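Local coordinates for hypothetical protein (Bacteroides caccae, PDB 4M8R) that is of unknown function but couples an Ig-like N-terminal domain to a WD40-like, probably beta-propeller domain, at residues A[67-72]-A[77-82]; A[29-34]-A[90-95]; A[159-164]-A[224-229]; A[81-86]-A[181-186]. All coordinates share one frame; numbering follows the deposited sequence.

In the fold
From the N terminus, the strand at 29-34 opens interaction 2, which closes only at 90-95, across the Ig-like domain. Within that span lies interaction 1, a short hairpin closure of 67-72 on 77-82; its second strand also pairs with 29-34, and interactions 1 and 2 share a bound phosphate. Interaction 4 starts at 81-86, overlapping the end of interaction 1, and crosses interaction 2, because its partner 181-186 lies far along the chain in the WD40-like domain. Before it closes, 159-164 opens interaction 3, which ends at 224-229 and so crosses interaction 4. Interaction 4 thus joins the two domains, and Arg84 links it to Thr161 of interaction 3.

Interaction 1 of 4, residues A[67-72]-A[77-82]; sequences AEIVER and MSIRMP. With PO4 (phosphate ion), chain F.
Ile69 and Met77, a selenomethionine, meet at a slant on one side of their paired strands, with CE of Met77 3.3 Å from CD1 of Ile69. A bend at the last torsion of Met77 (chi3 -41°) turns this methyl toward the isoleucine, whose CG1 and CG2 touch it too. Arg72 runs alongside Met77 and lays one guanidinium face against the same methyl, NH1 to CE 3.8 Å, while NH1 is hydrogen-bonded to Asp42 O. Ile69 cut back to an alanine would lose the arms that meet CE of Met77, which is likely to leave a gap there and let that flexible chain turn. The strands form a beta hairpin of the Ig-like domain, interrupted by a classic beta bulge, with two residues, Val70 and Glu71, set opposite the single Ser78. Ser78 O receives Val70 N at 2.7 Å and, weakly, Glu71 N at 3.4 Å; Ser78 N in turn donates to Glu71 O at 3.0 Å. On the other side of the hairpin, small Ser78 fits against CB of Glu71 and uses OG to donate to phosphate O4, 2.8 Å away. Glu68 and Arg80 lie side by side, their flat ends turned 53° apart; OE2 of Glu68 is 4.4 Å from NE of Arg80, too far for a salt bridge, though the opposite charges probably still attract. A water bridges Glu68 N and Arg80 O.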
# COMPACT_ATOMS: atom_id res chain seq x y z
N ALA A 67 -19.97 16.77 -15.64
CA ALA A 67 -20.58 16.06 -16.75
C ALA A 67 -20.25 16.78 -18.04
O ALA A 67 -20.24 18.01 -18.09
CB ALA A 67 -22.08 16.00 -16.56
N GLU A 68 -19.98 16.01 -19.10
CA GLU A 68 -19.83 16.59 -20.42
C GLU A 68 -21.21 17.02 -20.93
O GLU A 68 -22.14 16.21 -20.97
CB GLU A 68 -19.18 15.59 -21.39
CG GLU A 68 -18.82 16.19 -22.75
CD GLU A 68 -18.40 15.13 -23.76
OE1 GLU A 68 -17.97 14.03 -23.34
OE2 GLU A 68 -18.50 15.40 -24.98
N ILE A 69 -21.33 18.29 -21.31
CA ILE A 69 -22.57 18.83 -21.84
C ILE A 69 -22.53 18.81 -23.36
O ILE A 69 -21.66 19.44 -23.95
CB ILE A 69 -22.80 20.27 -21.34
CG1 ILE A 69 -22.94 20.27 -19.82
CG2 ILE A 69 -24.04 20.87 -21.99
CD1 ILE A 69 -22.79 21.63 -19.19
N VAL A 70 -23.46 18.10 -23.97
CA VAL A 70 -23.48 17.91 -25.43
C VAL A 70 -24.32 18.97 -26.14
O VAL A 70 -23.90 19.52 -27.14
CB VAL A 70 -24.00 16.49 -25.78
CG1 VAL A 70 -24.07 16.29 -27.29
CG2 VAL A 70 -23.11 15.44 -25.14
N GLU A 71 -25.52 19.23 -25.62
CA GLU A 71 -26.43 20.23 -26.18
C GLU A 71 -26.86 21.15 -25.06
O GLU A 71 -26.91 20.74 -23.90
CB GLU A 71 -27.68 19.59 -26.78
CG GLU A 71 -27.43 18.64 -27.94
CD GLU A 71 -26.95 19.34 -29.20
OE1 GLU A 71 -27.35 20.51 -29.43
OE2 GLU A 71 -26.18 18.72 -29.97
N ARG A 72 -27.20 22.38 -25.41
CA ARG A 72 -27.52 23.40 -24.41
C ARG A 72 -28.57 24.37 -24.95
O ARG A 72 -28.38 24.95 -26.02
CB ARG A 72 -26.24 24.14 -24.03
CG ARG A 72 -26.38 25.09 -22.85
CD ARG A 72 -25.18 26.02 -22.79
NE ARG A 72 -23.93 25.32 -22.47
CZ ARG A 72 -23.49 25.06 -21.24
NH1 ARG A 72 -24.19 25.43 -20.17
NH2 ARG A 72 -22.33 24.42 -21.08
N MSE A 77 -30.84 20.73 -21.31
CA MSE A 77 -29.51 20.37 -21.79
C MSE A 77 -29.35 18.88 -21.92
O MSE A 77 -30.04 18.13 -21.25
CB MSE A 77 -28.43 20.95 -20.87
CG MSE A 77 -28.82 21.09 -19.40
SE MSE A 77 -27.79 22.55 -18.55
CE MSE A 77 -26.05 22.20 -19.38
N SER A 78 -28.45 18.46 -22.80
CA SER A 78 -28.10 17.06 -22.98
C SER A 78 -26.72 16.81 -22.40
O SER A 78 -25.79 17.57 -22.67
CB SER A 78 -28.09 16.69 -24.46
OG SER A 78 -29.33 17.00 -25.08
N ILE A 79 -26.57 15.76 -21.60
CA ILE A 79 -25.27 15.39 -21.04
C ILE A 79 -24.92 13.96 -21.39
O ILE A 79 -25.81 13.16 -21.67
CB ILE A 79 -25.24 15.57 -19.50
CG1 ILE A 79 -26.18 14.58 -18.81
CG2 ILE A 79 -25.62 17.00 -19.15
CD1 ILE A 79 -26.25 14.75 -17.31
N ARG A 80 -23.63 13.65 -21.41
CA ARG A 80 -23.17 12.31 -21.72
C ARG A 80 -22.80 11.58 -20.44
O ARG A 80 -22.15 12.15 -19.58
CB ARG A 80 -21.96 12.35 -22.68
CG ARG A 80 -21.70 11.03 -23.37
CD ARG A 80 -20.67 11.14 -24.48
NE ARG A 80 -21.16 11.90 -25.63
CZ ARG A 80 -21.99 11.44 -26.57
NH1 ARG A 80 -22.47 10.19 -26.51
NH2 ARG A 80 -22.36 12.23 -27.58
N MSE A 81 -23.22 10.32 -20.31
CA MSE A 81 -22.89 9.51 -19.14
C MSE A 81 -21.51 8.94 -19.34
O MSE A 81 -21.18 8.44 -20.42
CB MSE A 81 -23.91 8.39 -18.94
CG MSE A 81 -25.35 8.89 -18.78
SE MSE A 81 -25.52 10.19 -17.31
CE MSE A 81 -24.97 9.06 -15.81
N PRO A 82 -20.66 9.02 -18.31
CA PRO A 82 -19.26 8.60 -18.44
C PRO A 82 -18.99 7.10 -18.32
O PRO A 82 -19.76 6.36 -17.70
CB PRO A 82 -18.59 9.32 -17.28
CG PRO A 82 -19.64 9.41 -16.24
CD PRO A 82 -20.92 9.62 -16.98
P PO4 F . -30.25 14.71 -28.28
O1 PO4 F . -31.67 15.18 -28.48
O2 PO4 F . -30.24 13.46 -27.42
O3 PO4 F . -29.62 14.36 -29.61
O4 PO4 F . -29.46 15.81 -27.60
O HOH W 1 -19.70 13.11 -18.85

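Interaction 2 of 4, residues A[29-34]-A[90-95]; sequences DIVHIY and VEIFLN. With PO4 (phosphate ion), chain F.
Val31 and Ile33 meet Ile92 in a purely apolar contact inside the Ig-like beta-sandwich, between strands 30-36 and 88-96, which are not hydrogen-bonded neighbours. The CA atoms of Ile33 and Ile92 stay 9.3 Å apart, so side chains alone bridge the interior. Ile92 serves each partner with a different branch. Its CG1 arm, set beside the backbone N (chi1 -59°), carries CD1 to a tip-to-tip meeting with CG1 of Val31 at 4.2 Å, whereas its CG2 meets CD1 of the obliquely crossing Ile33 at 4.0 Å. Branching at CB suits valine and isoleucine to extended strands and gives each two apolar arms to fill the interior; Val44 and Ile79 also pack on Ile92. Strand alternation sends His32 the other way, to a phosphate ion, probably from the crystallisation liquor, that Ser78 OG also binds. Its NE2 donates to phosphate O2 at 2.7 Å, with an N-H...O angle of 149°, and its ND1 is hydrogen-bonded to Glu20, so both ring nitrogens are held. Were His32 a phenylalanine, phosphate O2 and the Glu20 carboxylate would probably each lose a partner. Over one face of the imidazole, toward its rim, CG2 of Ile30 sits 3.7 Å above the ring plane.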
# COMPACT_ATOMS: atom_id res chain seq x y z
N ASP A 29 -24.38 6.90 -23.17
CA ASP A 29 -25.73 7.38 -23.47
C ASP A 29 -25.85 8.87 -23.22
O ASP A 29 -25.09 9.45 -22.44
CB ASP A 29 -26.78 6.69 -22.58
CG ASP A 29 -27.14 5.29 -23.05
OD1 ASP A 29 -26.63 4.85 -24.11
OD2 ASP A 29 -27.95 4.64 -22.36
N ILE A 30 -26.82 9.47 -23.90
CA ILE A 30 -27.21 10.85 -23.66
C ILE A 30 -28.36 10.89 -22.67
O ILE A 30 -29.39 10.24 -22.88
CB ILE A 30 -27.68 11.53 -24.96
CG1 ILE A 30 -26.57 11.54 -26.01
CG2 ILE A 30 -28.16 12.95 -24.68
CD1 ILE A 30 -25.33 12.31 -25.60
N VAL A 31 -28.20 11.65 -21.59
CA VAL A 31 -29.27 11.90 -20.63
C VAL A 31 -29.75 13.35 -20.79
O VAL A 31 -28.94 14.25 -20.99
CB VAL A 31 -28.79 11.63 -19.20
CG1 VAL A 31 -29.69 12.29 -18.16
CG2 VAL A 31 -28.71 10.13 -18.96
N HIS A 32 -31.06 13.55 -20.68
CA HIS A 32 -31.66 14.86 -20.93
C HIS A 32 -32.15 15.51 -19.66
O HIS A 32 -32.78 14.86 -18.82
CB HIS A 32 -32.84 14.71 -21.88
CG HIS A 32 -32.46 14.09 -23.19
ND1 HIS A 32 -32.42 12.73 -23.37
CD2 HIS A 32 -32.06 14.64 -24.36
CE1 HIS A 32 -32.05 12.46 -24.61
NE2 HIS A 32 -31.82 13.61 -25.23
N ILE A 33 -31.86 16.79 -19.54
CA ILE A 33 -32.27 17.60 -18.41
C ILE A 33 -33.21 18.67 -18.92
O ILE A 33 -32.96 19.26 -19.96
CB ILE A 33 -31.05 18.26 -17.76
CG1 ILE A 33 -30.23 17.22 -17.02
CG2 ILE A 33 -31.48 19.37 -16.81
CD1 ILE A 33 -28.83 17.70 -16.69
N TYR A 34 -34.28 18.93 -18.17
CA TYR A 34 -35.26 19.94 -18.55
C TYR A 34 -35.55 20.89 -17.40
O TYR A 34 -35.22 20.60 -16.25
CB TYR A 34 -36.56 19.28 -19.04
CG TYR A 34 -37.24 18.42 -18.01
CD1 TYR A 34 -38.17 18.95 -17.12
CD2 TYR A 34 -36.97 17.05 -17.93
CE1 TYR A 34 -38.81 18.15 -16.19
CE2 TYR A 34 -37.60 16.25 -17.01
CZ TYR A 34 -38.52 16.80 -16.13
OH TYR A 34 -39.15 15.99 -15.21
N VAL A 90 -26.24 7.40 -9.56
CA VAL A 90 -25.70 8.69 -9.95
C VAL A 90 -26.72 9.78 -9.69
O VAL A 90 -27.83 9.73 -10.22
CB VAL A 90 -25.32 8.71 -11.44
CG1 VAL A 90 -24.75 10.07 -11.84
CG2 VAL A 90 -24.31 7.61 -11.74
N GLU A 91 -26.36 10.75 -8.86
CA GLU A 91 -27.19 11.92 -8.65
C GLU A 91 -26.65 13.06 -9.49
O GLU A 91 -25.44 13.32 -9.50
CB GLU A 91 -27.23 12.32 -7.18
CG GLU A 91 -28.25 13.42 -6.89
CD GLU A 91 -28.62 13.54 -5.43
OE1 GLU A 91 -27.95 12.92 -4.57
OE2 GLU A 91 -29.60 14.26 -5.13
N ILE A 92 -27.56 13.73 -10.20
CA ILE A 92 -27.22 14.76 -11.18
C ILE A 92 -27.59 16.13 -10.64
O ILE A 92 -28.75 16.37 -10.29
CB ILE A 92 -27.96 14.49 -12.51
CG1 ILE A 92 -27.59 13.10 -13.04
CG2 ILE A 92 -27.63 15.54 -13.55
CD1 ILE A 92 -28.45 12.62 -14.17
N PHE A 93 -26.61 17.02 -10.58
CA PHE A 93 -26.78 18.35 -10.00
C PHE A 93 -26.56 19.46 -11.03
O PHE A 93 -25.61 19.41 -11.80
CB PHE A 93 -25.77 18.57 -8.87
CG PHE A 93 -25.93 17.65 -7.71
CD1 PHE A 93 -26.78 17.97 -6.66
CD2 PHE A 93 -25.22 16.46 -7.65
CE1 PHE A 93 -26.93 17.13 -5.58
CE2 PHE A 93 -25.37 15.60 -6.57
CZ PHE A 93 -26.22 15.94 -5.53
N LEU A 94 -27.42 20.47 -11.00
CA LEU A 94 -27.17 21.70 -11.73
C LEU A 94 -26.23 22.57 -10.90
O LEU A 94 -26.48 22.80 -9.72
CB LEU A 94 -28.46 22.47 -11.98
CG LEU A 94 -28.33 23.71 -12.87
CD1 LEU A 94 -27.84 23.34 -14.26
CD2 LEU A 94 -29.66 24.44 -12.95
N ASN A 95 -25.14 23.03 -11.51
CA ASN A 95 -24.13 23.83 -10.82
C ASN A 95 -24.05 25.22 -11.43
O ASN A 95 -23.56 25.39 -12.54
CB ASN A 95 -22.77 23.12 -10.91
CG ASN A 95 -21.67 23.84 -10.14
OD1 ASN A 95 -21.91 24.81 -9.43
ND2 ASN A 95 -20.44 23.36 -10.29
P PO4 F . -30.25 14.71 -28.28
O1 PO4 F . -31.67 15.18 -28.48
O2 PO4 F . -30.24 13.46 -27.42
O3 PO4 F . -29.62 14.36 -29.61
O4 PO4 F . -29.46 15.81 -27.60

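Interaction 3 of 4, residues A[159-164]-A[224-229]; sequences QKTYGL and AGLEQS. With EDO (1,2-ethanediol), chain G.
Thr161 touches both Leu226 and Glu227 through a single methyl, CG2, where two loops of the WD40-like domain come together. The sheltered part is apolar: CG2 of Thr161 is 4.4 Å from CD1 of Leu226, and both side chains rest on Phe178 of strand 173-180, which backs them. Threonine suits this place because its two branches do different work. With chi1 at 57°, CG2 faces the other loop while OG1 is hydrogen-bonded to Leu158 O, within its own turn. The other side is exposed. There Glu227, at the centre of an inverse gamma turn, bends at chi2 (-72°); its side chain crosses that of Thr161 at about a right angle, with OE2 4.0 Å from CG2 but making no bond to it. A 1,2-ethanediol, probably from the crystallisation liquor, lies alongside, its C1 4.0 Å from CG2 of Thr161 and its O1 forming only a weak hydrogen bond, 3.3 Å long, to Leu226 O. Gln228 folds back on its own loop, with a weak bond from NE2 to Gly225 O. With no hydrogen bond or salt bridge between 159-164 and 224-229, only van der Waals contact joins them directly, while the polar groups of Thr161 and Gln228 find partners within or next to their own loops.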
# COMPACT_ATOMS: atom_id res chain seq x y z
N GLN A 159 -0.74 2.51 -18.68
CA GLN A 159 -1.51 1.38 -18.17
C GLN A 159 -2.81 1.85 -17.51
O GLN A 159 -2.84 2.86 -16.81
CB GLN A 159 -0.69 0.51 -17.22
CG GLN A 159 -0.16 1.22 -15.98
CD GLN A 159 0.37 0.26 -14.92
OE1 GLN A 159 0.33 -0.97 -15.10
NE2 GLN A 159 0.86 0.81 -13.81
N LYS A 160 -3.88 1.10 -17.77
CA LYS A 160 -5.22 1.31 -17.19
C LYS A 160 -6.03 2.44 -17.79
O LYS A 160 -7.17 2.64 -17.40
CB LYS A 160 -5.16 1.46 -15.66
CG LYS A 160 -4.49 0.31 -14.95
CD LYS A 160 -4.47 0.53 -13.45
CE LYS A 160 -3.82 -0.63 -12.73
NZ LYS A 160 -3.69 -0.33 -11.27
N THR A 161 -5.48 3.18 -18.75
CA THR A 161 -6.21 4.27 -19.38
C THR A 161 -7.19 3.82 -20.45
O THR A 161 -8.09 4.56 -20.83
CB THR A 161 -5.26 5.31 -19.99
OG1 THR A 161 -4.40 4.67 -20.95
CG2 THR A 161 -4.42 5.95 -18.91
N TYR A 162 -7.01 2.59 -20.94
CA TYR A 162 -7.83 2.03 -22.03
C TYR A 162 -7.91 2.99 -23.20
O TYR A 162 -8.99 3.40 -23.63
CB TYR A 162 -9.23 1.60 -21.54
CG TYR A 162 -9.92 0.62 -22.49
CD1 TYR A 162 -9.34 -0.61 -22.79
CD2 TYR A 162 -11.16 0.92 -23.05
CE1 TYR A 162 -9.97 -1.50 -23.65
CE2 TYR A 162 -11.79 0.02 -23.90
CZ TYR A 162 -11.19 -1.19 -24.20
OH TYR A 162 -11.81 -2.08 -25.04
N GLY A 163 -6.73 3.34 -23.71
CA GLY A 163 -6.59 4.17 -24.89
C GLY A 163 -5.12 4.36 -25.21
O GLY A 163 -4.26 3.83 -24.50
N LEU A 164 -4.83 5.12 -26.26
CA LEU A 164 -3.47 5.28 -26.75
C LEU A 164 -3.04 6.73 -26.80
O LEU A 164 -3.80 7.59 -27.22
CB LEU A 164 -3.33 4.68 -28.15
CG LEU A 164 -3.67 3.20 -28.28
CD1 LEU A 164 -3.68 2.78 -29.75
CD2 LEU A 164 -2.70 2.34 -27.49
N ALA A 224 -0.92 13.63 -16.79
CA ALA A 224 -1.58 14.00 -15.52
C ALA A 224 -3.09 14.25 -15.65
O ALA A 224 -3.84 13.95 -14.72
CB ALA A 224 -0.90 15.21 -14.91
N GLY A 225 -3.53 14.79 -16.78
CA GLY A 225 -4.96 15.00 -17.05
C GLY A 225 -5.77 13.72 -17.20
O GLY A 225 -6.98 13.71 -16.98
N LEU A 226 -5.11 12.62 -17.58
CA LEU A 226 -5.77 11.32 -17.66
C LEU A 226 -5.86 10.62 -16.31
O LEU A 226 -6.81 9.89 -16.06
CB LEU A 226 -5.01 10.41 -18.62
CG LEU A 226 -4.87 10.90 -20.07
CD1 LEU A 226 -4.01 9.92 -20.85
CD2 LEU A 226 -6.23 11.06 -20.72
N GLU A 227 -4.87 10.83 -15.45
CA GLU A 227 -4.80 10.11 -14.17
C GLU A 227 -5.54 10.86 -13.06
O GLU A 227 -5.02 11.02 -11.96
CB GLU A 227 -3.32 9.86 -13.79
CG GLU A 227 -2.64 8.78 -14.62
CD GLU A 227 -3.13 7.38 -14.28
OE1 GLU A 227 -2.68 6.83 -13.25
OE2 GLU A 227 -3.96 6.83 -15.04
N GLN A 228 -6.76 11.29 -13.36
CA GLN A 228 -7.41 12.33 -12.56
C GLN A 228 -8.94 12.33 -12.80
O GLN A 228 -9.39 12.29 -13.95
CB GLN A 228 -6.72 13.66 -12.92
CG GLN A 228 -7.42 14.94 -12.53
CD GLN A 228 -8.53 15.35 -13.49
OE1 GLN A 228 -9.63 15.67 -13.05
NE2 GLN A 228 -8.26 15.36 -14.80
N SER A 229 -9.72 12.38 -11.71
CA SER A 229 -11.17 12.03 -11.73
C SER A 229 -12.11 12.91 -12.58
O SER A 229 -13.24 12.49 -12.88
CB SER A 229 -11.72 11.92 -10.30
OG SER A 229 -11.62 13.15 -9.60
C1 EDO G . -8.01 7.08 -17.66
O1 EDO G . -7.89 6.82 -16.25
C2 EDO G . -9.04 8.18 -17.92
O2 EDO G . -9.00 8.50 -19.31

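Interaction 4 of 4, residues A[81-86]-A[181-186]; sequences MPYRKP and FCTGEW
Tyr83 and Cys182 each set their first side-chain bond beside the backbone N, chi1 -70° for the tyrosine and -62° for the cysteine, and these turns lay Cys182 against the phenol ring. The contact joins two domains: 81-86 is the loop between strands 76-80 and 88-96 of the Ig-like domain, and 181-186 is the turn between strands 173-180 and 186-188 of the WD40-like domain. CB of Cys182 stands over the middle of the Tyr83 ring in a CH-pi contact, 3.7 Å from the centroid and 11° off the ring normal. SG of Cys182 lies further from the centre, 4.3 Å from the same centroid, in an oblique sulfur-aromatic contact. A compact, polarisable side chain suits this place, because the sulfur also meets one face of the Arg84 guanidinium, 3.8 Å from NH2. Arg84 gets there by keeping its chain extended from CG to NE; beyond the sulfur it forms a salt bridge with Asp180 and a hydrogen bond to Thr161 O, both in the WD40-like domain. Asp180 also accepts from Cys182 N, so one carboxylate holds both the Arg84 guanidinium and the backbone N of Cys182. Thr183 adds its CG2, 3.8 Å from CE1 of Tyr83, while its OG1 accepts from Glu185 N at 3.3 Å in an ST turn, with Gly184 at a positive phi between them. On the Ig-like side, the Lys85 chain folds back so that NZ donates to Tyr83 O at 3.1 Å.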
# COMPACT_ATOMS: atom_id res chain seq x y z
N MSE A 81 -23.22 10.32 -20.31
CA MSE A 81 -22.89 9.51 -19.14
C MSE A 81 -21.51 8.94 -19.34
O MSE A 81 -21.18 8.44 -20.42
CB MSE A 81 -23.91 8.39 -18.94
CG MSE A 81 -25.35 8.89 -18.78
SE MSE A 81 -25.52 10.19 -17.31
CE MSE A 81 -24.97 9.06 -15.81
N PRO A 82 -20.66 9.02 -18.31
CA PRO A 82 -19.26 8.60 -18.44
C PRO A 82 -18.99 7.10 -18.32
O PRO A 82 -19.76 6.36 -17.70
CB PRO A 82 -18.59 9.32 -17.28
CG PRO A 82 -19.64 9.41 -16.24
CD PRO A 82 -20.92 9.62 -16.98
N TYR A 83 -17.87 6.69 -18.91
CA TYR A 83 -17.30 5.36 -18.73
C TYR A 83 -16.40 5.36 -17.50
O TYR A 83 -16.20 6.39 -16.86
CB TYR A 83 -16.49 4.96 -19.96
CG TYR A 83 -17.32 4.68 -21.19
CD1 TYR A 83 -17.70 5.71 -22.05
CD2 TYR A 83 -17.72 3.38 -21.50
CE1 TYR A 83 -18.47 5.46 -23.17
CE2 TYR A 83 -18.48 3.12 -22.62
CZ TYR A 83 -18.85 4.16 -23.46
OH TYR A 83 -19.62 3.88 -24.57
N ARG A 84 -15.87 4.18 -17.17
CA ARG A 84 -14.80 3.99 -16.17
C ARG A 84 -15.24 4.04 -14.71
O ARG A 84 -14.40 4.04 -13.82
CB ARG A 84 -13.61 4.94 -16.41
CG ARG A 84 -13.02 4.82 -17.81
CD ARG A 84 -11.75 5.64 -17.98
NE ARG A 84 -11.07 5.28 -19.22
CZ ARG A 84 -11.41 5.71 -20.43
NH1 ARG A 84 -12.42 6.56 -20.61
NH2 ARG A 84 -10.72 5.29 -21.49
N LYS A 85 -16.54 4.07 -14.45
CA LYS A 85 -17.03 3.87 -13.09
C LYS A 85 -17.72 2.52 -13.00
O LYS A 85 -18.17 1.99 -14.01
CB LYS A 85 -18.01 4.97 -12.68
CG LYS A 85 -17.62 6.38 -13.11
CD LYS A 85 -16.30 6.83 -12.52
CE LYS A 85 -15.94 8.23 -13.02
NZ LYS A 85 -15.93 8.33 -14.51
N PRO A 86 -17.79 1.95 -11.80
CA PRO A 86 -18.64 0.77 -11.60
C PRO A 86 -20.11 1.11 -11.68
O PRO A 86 -20.47 2.30 -11.77
CB PRO A 86 -18.28 0.29 -10.19
CG PRO A 86 -17.64 1.45 -9.53
CD PRO A 86 -16.98 2.26 -10.61
N PHE A 181 -10.41 4.48 -26.20
CA PHE A 181 -11.02 3.29 -26.80
C PHE A 181 -12.53 3.19 -26.56
O PHE A 181 -13.25 2.66 -27.40
CB PHE A 181 -10.37 1.99 -26.29
CG PHE A 181 -9.00 1.70 -26.86
CD1 PHE A 181 -8.65 2.06 -28.16
CD2 PHE A 181 -8.06 1.01 -26.10
CE1 PHE A 181 -7.40 1.77 -28.67
CE2 PHE A 181 -6.81 0.71 -26.61
CZ PHE A 181 -6.48 1.09 -27.89
N CYS A 182 -13.01 3.69 -25.42
CA CYS A 182 -14.44 3.66 -25.10
C CYS A 182 -15.30 4.42 -26.12
O CYS A 182 -16.36 3.95 -26.50
CB CYS A 182 -14.71 4.26 -23.72
SG CYS A 182 -13.94 3.40 -22.34
N THR A 183 -14.83 5.60 -26.54
CA THR A 183 -15.61 6.49 -27.40
C THR A 183 -15.05 6.68 -28.79
O THR A 183 -15.75 7.13 -29.68
CB THR A 183 -15.71 7.89 -26.77
OG1 THR A 183 -14.39 8.40 -26.53
CG2 THR A 183 -16.48 7.83 -25.46
N GLY A 184 -13.77 6.35 -28.99
CA GLY A 184 -13.10 6.63 -30.26
C GLY A 184 -12.78 8.10 -30.46
O GLY A 184 -12.40 8.52 -31.55
N GLU A 185 -12.92 8.89 -29.39
CA GLU A 185 -12.67 10.33 -29.45
C GLU A 185 -11.24 10.68 -29.08
O GLU A 185 -10.58 9.97 -28.31
CB GLU A 185 -13.64 11.08 -28.53
CG GLU A 185 -15.03 11.24 -29.10
CD GLU A 185 -16.00 11.89 -28.12
OE1 GLU A 185 -15.64 12.05 -26.93
OE2 GLU A 185 -17.13 12.24 -28.54
N TRP A 186 -10.77 11.81 -29.62
CA TRP A 186 -9.41 12.30 -29.40
C TRP A 186 -9.41 13.40 -28.35
O TRP A 186 -10.26 14.29 -28.39
CB TRP A 186 -8.85 12.84 -30.70
CG TRP A 186 -8.72 11.81 -31.76
CD1 TRP A 186 -9.66 11.48 -32.70
CD2 TRP A 186 -7.59 10.97 -32.01
NE1 TRP A 186 -9.18 10.48 -33.51
CE2 TRP A 186 -7.91 10.16 -33.11
CE3 TRP A 186 -6.34 10.83 -31.40
CZ2 TRP A 186 -7.02 9.21 -33.61
CZ3 TRP A 186 -5.46 9.89 -31.90
CH2 TRP A 186 -5.81 9.09 -33.00